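Local coordinates for transferrin (Manduca sexta, PDB 6WB6), which transports iron in an insect, binding a single ferric ion per molecule together with a carbonate-type anion, at residues G110-H115 with F158-C163; V136-N141 with L152-T157; C186-H191 with A212-E217. All blocks are in the same frame, centred on the assembly; numbering follows the deposited sequence.

Contact 1: G110-H115 with F158-C163; sequences GLRSCH and FFAKSC
Ser113 and Lys161 join strand 112-114 to a weakly bonded parallel strand at 161-163, the ends of a beta-alpha-beta crossover whose connection runs through helices 121-131 and 147-158. Two backbone bonds are nearly straight: Gly110 N to Phe158 O at 2.6 Å, with Gly110 at a positive phi that glycine adopts readily, and Ser113 N to Lys161 O at 2.8 Å (166°). Those from Ala160 N to Leu111 O, Cys163 N to Ser113 O and His115 N to Cys163 O are all bent.

The aromatic contacts lie on the side of Ser113 and Ser162. Ser113 CB sits 3.6 Å from the centroid of the Phe159 ring in a CH-pi contact, its OG over the same face, while Phe158 CD2 lies over the opposite face, toward the rim. His115 turns its edge to Phe159 in an offset edge-to-face pair, planes at 63°. Serine suits this buried position, small enough to lie against a ring yet offering a hydroxyl.

His115 ND1 is hydrogen-bonded to Gly123 O, of the carbonate pocket, which helps fix the imidazole. With chi1 at 64°, Ser113 OG stands between its backbone N and carbonyl carbon, sharing a 2.9 Å hydrogen bond with His115 NE2 and lying 2.6 Å from Ser162 OG.

Contact 2: V136-N141 with L152-T157; sequences VFPKMN and LKALST
Ala154 turns its methyl toward the loop residues Phe137, Pro138 and Met140, which lie across one side of helix 147-158. The loop leads from helix 121-131 into this helix, and the contact folds it back against the second of the two. Alanine suits the spot because a single CB lets three larger side chains come close to the helix.

Met140 CG comes closest to the methyl, 3.5 Å from Ala154 CB. It is placed there by a chi1 of -74°, which sets CG anti to the carbonyl carbon, and the extended chi2 then carries SD past the same methyl. Phe137 has CG anti to the backbone N (chi1 -162°), which carries the ring toward the helix. There its CE2 is 3.7 Å from Ala154 CB. Leu155 CD2 approaches the edge of that ring, near its plane, at 4.2 Å from CZ. Pro138 CD lies over one face of the ring, toward the rim, and elsewhere the ring packs on Leu128 and Leu131 of helix 121-131 and on Phe158.

Pro138 points toward the helix. Its CG is 3.4 Å from Ala154 O and also meets Thr157 CG2 at 3.7 Å, the two side chains passing in opposite directions. Thr157 presents this methyl because OG1 turns back to its own helix, in a weak bond to Lys153 O.

No hydrogen bond crosses between the two segments, and Asn141 ND2 holds Ala348 O elsewhere. At this interface the contact is mainly apolar, which implies that the fit of carbon surfaces does most of the holding.

Contact 3: C186-H191 with A212-E217; sequences CSMCEH and AHNNGE
Met188 and Asn214 carry this contact, in which a type I beta turn, Cys186 to Cys189, meets the chain leaving helix 203-213, the helix that carries the iron ligand Tyr204. The turn is tied down covalently at both ends, by the Cys186-Cys195 and Cys189-Cys163 disulfides.

Met188 has the most surface buried. Its side chain is folded back at chi2 (-53°) and again at chi3, bringing CE to the backbone just past the helix. An unbranched thioether suits the place because its freely turning torsions let it fold back onto the main chain. CE lies 3.0 Å from Asn214 O, a tight approach. Arg112 takes up the next carbonyl, binding Asn215 O through NE.

Asn214 is the first residue to leave the helical conformation, and its side chain reaches toward the turn with CG anti to the backbone N. Its amide donates from ND2 to Met188 O at 2.8 Å. The acceptor lies close to the plane of the amide, but the nitrogen stands 45° above the plane of the Met188 carbonyl and the N-H approach is bent. ND2 also donates to a water 2.8 Å away.

Asn215 then takes up positive phi, a conformation asparagine tolerates well, and turns the chain into Gly216. With no CB at Gly216, the methionine methyl can rest against the backbone, Met188 CE lying 3.5 Å from Gly216 N.

All three contacts belong to the iron-binding N-terminal half of the protein. Contact 1 forms the parallel strand pair, with buried residues on both faces while Gly110 and Lys161 reach the surface. Contact 2, a mostly buried one, packs the crossover connection and touches contact 1 where Phe158 meets Val136, Phe137 and Pro138. Contact 3 follows later in the chain, against the face carrying Arg112, Lys161 and the cysteines; Met188 is buried there and Asn215 exposed. The Cys163-Cys189 disulfide and Arg112 with Asn215 join it to contact 1. Chemistry tracks position: backbone bonding between strands, carbon-on-carbon fit beneath a loop, and, between a turn and a helix end, a side-chain amide hydrogen bond beside a methionine.

Contact 1: G110-H115 with F158-C163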
loop_
_atom_site.group_PDB
_atom_site.type_symbol
_atom_site.label_atom_id
_atom_site.label_comp_id
_atom_site.label_asym_id
_atom_site.label_seq_id
_atom_site.Cartn_x
_atom_site.Cartn_y
_atom_site.Cartn_z
ATOM N N GLY A 110 -13.106 -23.530 19.318
ATOM C CA GLY A 110 -12.186 -24.422 19.952
ATOM C C GLY A 110 -11.486 -25.380 19.018
ATOM O O GLY A 110 -10.645 -26.161 19.480
ATOM N N LEU A 111 -11.780 -25.337 17.726
ATOM C CA LEU A 111 -11.140 -26.252 16.796
ATOM C C LEU A 111 -9.767 -25.735 16.387
ATOM O O LEU A 111 -9.473 -24.540 16.477
ATOM C CB LEU A 111 -11.995 -26.453 15.555
ATOM C CG LEU A 111 -13.349 -27.128 15.715
ATOM C CD1 LEU A 111 -13.951 -27.265 14.329
ATOM C CD2 LEU A 111 -13.253 -28.458 16.360
ATOM N N ARG A 112 -8.914 -26.660 15.949
ATOM C CA ARG A 112 -7.684 -26.306 15.265
ATOM C C ARG A 112 -7.986 -26.067 13.787
ATOM O O ARG A 112 -8.380 -26.997 13.073
ATOM C CB ARG A 112 -6.648 -27.407 15.442
ATOM C CG ARG A 112 -6.371 -27.810 16.889
ATOM C CD ARG A 112 -5.247 -28.833 16.909
ATOM N NE ARG A 112 -5.715 -30.104 16.367
ATOM C CZ ARG A 112 -6.443 -30.973 17.055
ATOM N NH1 ARG A 112 -6.749 -30.706 18.317
ATOM N NH2 ARG A 112 -6.849 -32.100 16.489
ATOM N N SER A 113 -7.767 -24.828 13.328
ATOM C CA SER A 113 -8.262 -24.325 12.050
ATOM C C SER A 113 -7.134 -24.123 11.052
ATOM O O SER A 113 -6.052 -23.663 11.412
ATOM C CB SER A 113 -8.993 -22.991 12.237
ATOM O OG SER A 113 -8.120 -21.974 12.693
ATOM N N CYS A 114 -7.406 -24.460 9.789
ATOM C CA CYS A 114 -6.423 -24.408 8.718
ATOM C C CYS A 114 -6.880 -23.410 7.670
ATOM O O CYS A 114 -7.899 -23.620 7.001
ATOM C CB CYS A 114 -6.223 -25.784 8.081
ATOM S SG CYS A 114 -5.780 -27.095 9.211
ATOM N N HIS A 115 -6.097 -22.358 7.493
ATOM C CA HIS A 115 -6.472 -21.220 6.684
ATOM C C HIS A 115 -5.497 -21.104 5.530
ATOM O O HIS A 115 -4.332 -21.502 5.632
ATOM C CB HIS A 115 -6.451 -19.909 7.503
ATOM C CG HIS A 115 -7.431 -19.894 8.642
ATOM N ND1 HIS A 115 -8.667 -19.291 8.557
ATOM C CD2 HIS A 115 -7.366 -20.439 9.878
ATOM C CE1 HIS A 115 -9.332 -19.482 9.681
ATOM N NE2 HIS A 115 -8.555 -20.153 10.510
ATOM N N PHE A 158 -11.074 -17.807 19.356
ATOM C CA PHE A 158 -12.165 -18.700 18.971
ATOM C C PHE A 158 -11.628 -20.082 18.617
ATOM O O PHE A 158 -12.151 -21.104 19.066
ATOM C CB PHE A 158 -12.919 -18.093 17.786
ATOM C CG PHE A 158 -14.176 -18.841 17.366
ATOM C CD1 PHE A 158 -15.342 -18.780 18.114
ATOM C CD2 PHE A 158 -14.210 -19.533 16.181
ATOM C CE1 PHE A 158 -16.492 -19.421 17.697
ATOM C CE2 PHE A 158 -15.372 -20.171 15.758
ATOM C CZ PHE A 158 -16.501 -20.115 16.514
ATOM N N PHE A 159 -10.594 -20.123 17.799
ATOM C CA PHE A 159 -9.943 -21.369 17.460
ATOM C C PHE A 159 -8.871 -21.666 18.499
ATOM O O PHE A 159 -8.297 -20.758 19.105
ATOM C CB PHE A 159 -9.363 -21.293 16.041
ATOM C CG PHE A 159 -10.425 -21.072 14.963
ATOM C CD1 PHE A 159 -11.463 -21.977 14.798
ATOM C CD2 PHE A 159 -10.378 -19.976 14.131
ATOM C CE1 PHE A 159 -12.446 -21.787 13.819
ATOM C CE2 PHE A 159 -11.347 -19.778 13.151
ATOM C CZ PHE A 159 -12.377 -20.695 12.988
ATOM N N ALA A 160 -8.680 -22.954 18.766
ATOM C CA ALA A 160 -7.630 -23.386 19.680
ATOM C C ALA A 160 -6.268 -23.077 19.103
ATOM O O ALA A 160 -5.392 -22.534 19.781
ATOM C CB ALA A 160 -7.753 -24.892 19.939
ATOM N N LYS A 161 -6.064 -23.462 17.855
ATOM C CA LYS A 161 -4.852 -23.182 17.123
ATOM C C LYS A 161 -5.263 -22.945 15.684
ATOM O O LYS A 161 -6.345 -23.363 15.258
ATOM C CB LYS A 161 -3.851 -24.344 17.199
ATOM C CG LYS A 161 -3.422 -24.751 18.569
ATOM C CD LYS A 161 -2.303 -25.804 18.484
ATOM C CE LYS A 161 -1.588 -25.948 19.814
ATOM N NZ LYS A 161 -0.772 -27.182 19.839
ATOM N N SER A 162 -4.407 -22.264 14.937
ATOM C CA SER A 162 -4.683 -22.072 13.521
ATOM C C SER A 162 -3.371 -22.057 12.756
ATOM O O SER A 162 -2.282 -22.142 13.335
ATOM C CB SER A 162 -5.469 -20.795 13.281
ATOM O OG SER A 162 -6.524 -20.642 14.228
ATOM N N CYS A 163 -3.488 -21.998 11.430
ATOM C CA CYS A 163 -2.383 -21.582 10.576
ATOM C C CYS A 163 -2.859 -20.433 9.702
ATOM O O CYS A 163 -3.602 -20.655 8.734
ATOM C CB CYS A 163 -1.858 -22.724 9.693
ATOM S SG CYS A 163 -0.543 -22.127 8.642
#

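Contact 2: V136-N141 with L152-T157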
loop_
_atom_site.group_PDB
_atom_site.type_symbol
_atom_site.label_atom_id
_atom_site.label_comp_id
_atom_site.label_asym_id
_atom_site.label_seq_id
_atom_site.Cartn_x
_atom_site.Cartn_y
_atom_site.Cartn_z
ATOM N N VAL A 136 -21.429 -16.758 19.348
ATOM C CA VAL A 136 -20.326 -17.457 19.986
ATOM C C VAL A 136 -18.985 -16.847 19.580
ATOM O O VAL A 136 -17.995 -16.950 20.325
ATOM C CB VAL A 136 -20.459 -18.956 19.649
ATOM C CG1 VAL A 136 -20.281 -19.176 18.186
ATOM C CG2 VAL A 136 -19.474 -19.798 20.438
ATOM N N PHE A 137 -18.938 -16.162 18.451
ATOM C CA PHE A 137 -17.684 -15.611 17.929
ATOM C C PHE A 137 -17.291 -14.352 18.699
ATOM O O PHE A 137 -18.130 -13.478 18.913
ATOM C CB PHE A 137 -17.818 -15.272 16.433
ATOM C CG PHE A 137 -16.501 -15.107 15.748
ATOM C CD1 PHE A 137 -15.741 -16.232 15.398
ATOM C CD2 PHE A 137 -16.006 -13.846 15.480
ATOM C CE1 PHE A 137 -14.509 -16.090 14.801
ATOM C CE2 PHE A 137 -14.772 -13.687 14.876
ATOM C CZ PHE A 137 -14.017 -14.821 14.534
ATOM N N PRO A 138 -16.019 -14.208 19.085
ATOM C CA PRO A 138 -15.615 -13.011 19.838
ATOM C C PRO A 138 -15.957 -11.739 19.087
ATOM O O PRO A 138 -15.933 -11.691 17.861
ATOM C CB PRO A 138 -14.098 -13.164 19.990
ATOM C CG PRO A 138 -13.802 -14.629 19.736
ATOM C CD PRO A 138 -14.897 -15.140 18.857
ATOM N N LYS A 139 -16.276 -10.700 19.851
ATOM C CA LYS A 139 -16.509 -9.383 19.301
ATOM C C LYS A 139 -15.181 -8.736 18.944
ATOM O O LYS A 139 -14.119 -9.112 19.440
ATOM C CB LYS A 139 -17.268 -8.498 20.299
ATOM C CG LYS A 139 -18.625 -9.067 20.699
ATOM C CD LYS A 139 -19.482 -9.233 19.457
ATOM C CE LYS A 139 -20.897 -9.690 19.766
ATOM N NZ LYS A 139 -21.565 -10.198 18.536
ATOM N N MET A 140 -15.256 -7.752 18.052
ATOM C CA MET A 140 -14.062 -7.189 17.446
ATOM C C MET A 140 -14.047 -5.660 17.508
ATOM O O MET A 140 -13.345 -5.022 16.721
ATOM C CB MET A 140 -13.951 -7.689 16.004
ATOM C CG MET A 140 -13.516 -9.175 15.912
ATOM S SD MET A 140 -13.472 -9.737 14.195
ATOM C CE MET A 140 -15.198 -9.976 13.893
ATOM N N ASN A 141 -14.762 -5.064 18.460
ATOM C CA ASN A 141 -14.846 -3.618 18.590
ATOM C C ASN A 141 -14.147 -3.113 19.844
ATOM O O ASN A 141 -14.500 -2.055 20.368
ATOM C CB ASN A 141 -16.305 -3.166 18.571
ATOM C CG ASN A 141 -17.080 -3.610 19.794
ATOM O OD1 ASN A 141 -16.665 -4.521 20.521
ATOM N ND2 ASN A 141 -18.230 -2.968 20.025
ATOM N N LEU A 152 -7.524 -10.701 14.577
ATOM C CA LEU A 152 -6.546 -11.699 14.967
ATOM C C LEU A 152 -6.776 -12.153 16.403
ATOM O O LEU A 152 -6.599 -13.331 16.728
ATOM C CB LEU A 152 -5.143 -11.120 14.820
ATOM C CG LEU A 152 -4.736 -10.720 13.395
ATOM C CD1 LEU A 152 -3.550 -9.729 13.402
ATOM C CD2 LEU A 152 -4.402 -11.979 12.591
ATOM N N LYS A 153 -7.150 -11.225 17.283
ATOM C CA LYS A 153 -7.503 -11.611 18.642
ATOM C C LYS A 153 -8.724 -12.505 18.612
ATOM O O LYS A 153 -8.734 -13.586 19.209
ATOM C CB LYS A 153 -7.753 -10.374 19.497
ATOM C CG LYS A 153 -8.079 -10.672 20.952
ATOM C CD LYS A 153 -8.067 -9.374 21.765
ATOM N N ALA A 154 -9.722 -12.109 17.823
ATOM C CA ALA A 154 -10.940 -12.894 17.702
ATOM C C ALA A 154 -10.620 -14.303 17.216
ATOM O O ALA A 154 -11.082 -15.290 17.789
ATOM C CB ALA A 154 -11.918 -12.190 16.758
ATOM N N LEU A 155 -9.840 -14.421 16.153
ATOM C CA LEU A 155 -9.524 -15.754 15.666
ATOM C C LEU A 155 -8.752 -16.563 16.713
ATOM O O LEU A 155 -9.096 -17.717 16.985
ATOM C CB LEU A 155 -8.764 -15.641 14.354
ATOM C CG LEU A 155 -9.695 -15.163 13.222
ATOM C CD1 LEU A 155 -8.888 -14.532 12.107
ATOM C CD2 LEU A 155 -10.596 -16.329 12.686
ATOM N N SER A 156 -7.722 -15.970 17.338
ATOM C CA SER A 156 -6.878 -16.725 18.273
ATOM C C SER A 156 -7.600 -17.091 19.559
ATOM O O SER A 156 -7.143 -17.981 20.283
ATOM C CB SER A 156 -5.629 -15.940 18.644
ATOM O OG SER A 156 -5.987 -14.786 19.345
ATOM N N THR A 157 -8.700 -16.411 19.857
ATOM C CA THR A 157 -9.575 -16.723 20.979
ATOM C C THR A 157 -10.685 -17.711 20.623
ATOM O O THR A 157 -11.202 -18.389 21.516
ATOM C CB THR A 157 -10.193 -15.412 21.491
ATOM O OG1 THR A 157 -9.195 -14.689 22.214
ATOM C CG2 THR A 157 -11.414 -15.646 22.362
#

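Contact 3: C186-H191 with A212-E217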
loop_
_atom_site.group_PDB
_atom_site.type_symbol
_atom_site.label_atom_id
_atom_site.label_comp_id
_atom_site.label_asym_id
_atom_site.label_seq_id
_atom_site.Cartn_x
_atom_site.Cartn_y
_atom_site.Cartn_z
ATOM N N CYS A 186 -0.373 -19.411 14.291
ATOM C CA CYS A 186 0.706 -19.958 13.471
ATOM C C CYS A 186 1.116 -21.375 13.880
ATOM O O CYS A 186 2.009 -21.944 13.245
ATOM C CB CYS A 186 1.927 -19.031 13.555
ATOM S SG CYS A 186 1.582 -17.271 13.193
ATOM N N SER A 187 0.473 -21.956 14.905
ATOM C CA SER A 187 0.919 -23.216 15.511
ATOM C C SER A 187 0.614 -24.425 14.648
ATOM O O SER A 187 1.258 -25.462 14.812
ATOM C CB SER A 187 0.248 -23.437 16.871
ATOM O OG SER A 187 0.302 -22.266 17.627
ATOM N N MET A 188 -0.371 -24.321 13.763
ATOM C CA MET A 188 -0.688 -25.367 12.813
ATOM C C MET A 188 0.144 -25.286 11.532
ATOM O O MET A 188 0.057 -26.196 10.696
ATOM C CB MET A 188 -2.169 -25.301 12.460
ATOM C CG MET A 188 -3.118 -25.522 13.632
ATOM S SD MET A 188 -2.789 -27.046 14.566
ATOM C CE MET A 188 -3.287 -28.278 13.380
ATOM N N CYS A 189 0.959 -24.250 11.369
ATOM C CA CYS A 189 1.711 -24.087 10.131
ATOM C C CYS A 189 2.934 -24.993 10.086
ATOM O O CYS A 189 3.421 -25.495 11.107
ATOM C CB CYS A 189 2.183 -22.652 9.970
ATOM S SG CYS A 189 0.829 -21.492 9.999
ATOM N N GLU A 190 3.464 -25.145 8.874
ATOM C CA GLU A 190 4.657 -25.956 8.706
ATOM C C GLU A 190 5.810 -25.351 9.474
ATOM O O GLU A 190 6.593 -26.074 10.093
ATOM C CB GLU A 190 5.025 -26.097 7.230
ATOM C CG GLU A 190 6.293 -26.894 7.029
ATOM C CD GLU A 190 6.826 -26.839 5.615
ATOM O OE1 GLU A 190 6.558 -25.853 4.871
ATOM O OE2 GLU A 190 7.524 -27.805 5.251
ATOM N N HIS A 191 5.940 -24.022 9.448
ATOM C CA HIS A 191 6.999 -23.342 10.186
ATOM C C HIS A 191 6.380 -22.231 11.015
ATOM O O HIS A 191 6.196 -21.101 10.530
ATOM C CB HIS A 191 8.100 -22.877 9.239
ATOM C CG HIS A 191 8.998 -24.006 8.831
ATOM N ND1 HIS A 191 8.657 -24.899 7.836
ATOM C CD2 HIS A 191 10.173 -24.446 9.342
ATOM C CE1 HIS A 191 9.601 -25.815 7.724
ATOM N NE2 HIS A 191 10.536 -25.561 8.623
ATOM N N ALA A 212 -5.435 -32.729 6.771
ATOM C CA ALA A 212 -5.320 -34.175 6.574
ATOM C C ALA A 212 -4.057 -34.756 7.194
ATOM O O ALA A 212 -4.034 -35.939 7.546
ATOM C CB ALA A 212 -5.338 -34.498 5.072
ATOM N N HIS A 213 -3.004 -33.944 7.313
ATOM C CA HIS A 213 -1.682 -34.390 7.696
ATOM C C HIS A 213 -1.134 -33.723 8.948
ATOM O O HIS A 213 -0.183 -34.256 9.534
ATOM C CB HIS A 213 -0.695 -34.134 6.549
ATOM C CG HIS A 213 -1.135 -34.719 5.241
ATOM N ND1 HIS A 213 -0.717 -34.224 4.029
ATOM C CD2 HIS A 213 -1.974 -35.746 4.960
ATOM C CE1 HIS A 213 -1.268 -34.928 3.054
ATOM N NE2 HIS A 213 -2.035 -35.857 3.593
ATOM N N ASN A 214 -1.674 -32.568 9.367
ATOM C CA ASN A 214 -1.225 -31.932 10.597
ATOM C C ASN A 214 -2.346 -31.848 11.620
ATOM O O ASN A 214 -2.369 -30.950 12.466
ATOM C CB ASN A 214 -0.646 -30.543 10.340
ATOM C CG ASN A 214 0.325 -30.117 11.428
ATOM O OD1 ASN A 214 0.965 -30.958 12.043
ATOM N ND2 ASN A 214 0.442 -28.808 11.663
ATOM N N ASN A 215 -3.280 -32.784 11.559
ATOM C CA ASN A 215 -4.246 -32.957 12.638
ATOM C C ASN A 215 -5.045 -31.675 12.887
ATOM O O ASN A 215 -5.535 -31.448 13.983
ATOM C CB ASN A 215 -3.537 -33.410 13.920
ATOM C CG ASN A 215 -4.453 -34.123 14.877
ATOM O OD1 ASN A 215 -5.513 -34.620 14.495
ATOM N ND2 ASN A 215 -4.039 -34.201 16.139
ATOM N N GLY A 216 -5.174 -30.833 11.866
ATOM C CA GLY A 216 -6.160 -29.774 11.903
ATOM C C GLY A 216 -7.558 -30.339 11.921
ATOM O O GLY A 216 -7.790 -31.473 11.535
ATOM N N GLU A 217 -8.514 -29.528 12.375
ATOM C CA GLU A 217 -9.875 -30.016 12.514
ATOM C C GLU A 217 -10.875 -29.322 11.610
ATOM O O GLU A 217 -11.999 -29.818 11.468
ATOM C CB GLU A 217 -10.337 -29.886 13.970
ATOM C CG GLU A 217 -9.792 -30.971 14.887
ATOM C CD GLU A 217 -9.776 -30.519 16.333
ATOM O OE1 GLU A 217 -9.417 -29.336 16.548
ATOM O OE2 GLU A 217 -10.127 -31.327 17.237
HETATM O O HOH W 1 2.880 -27.502 12.309
#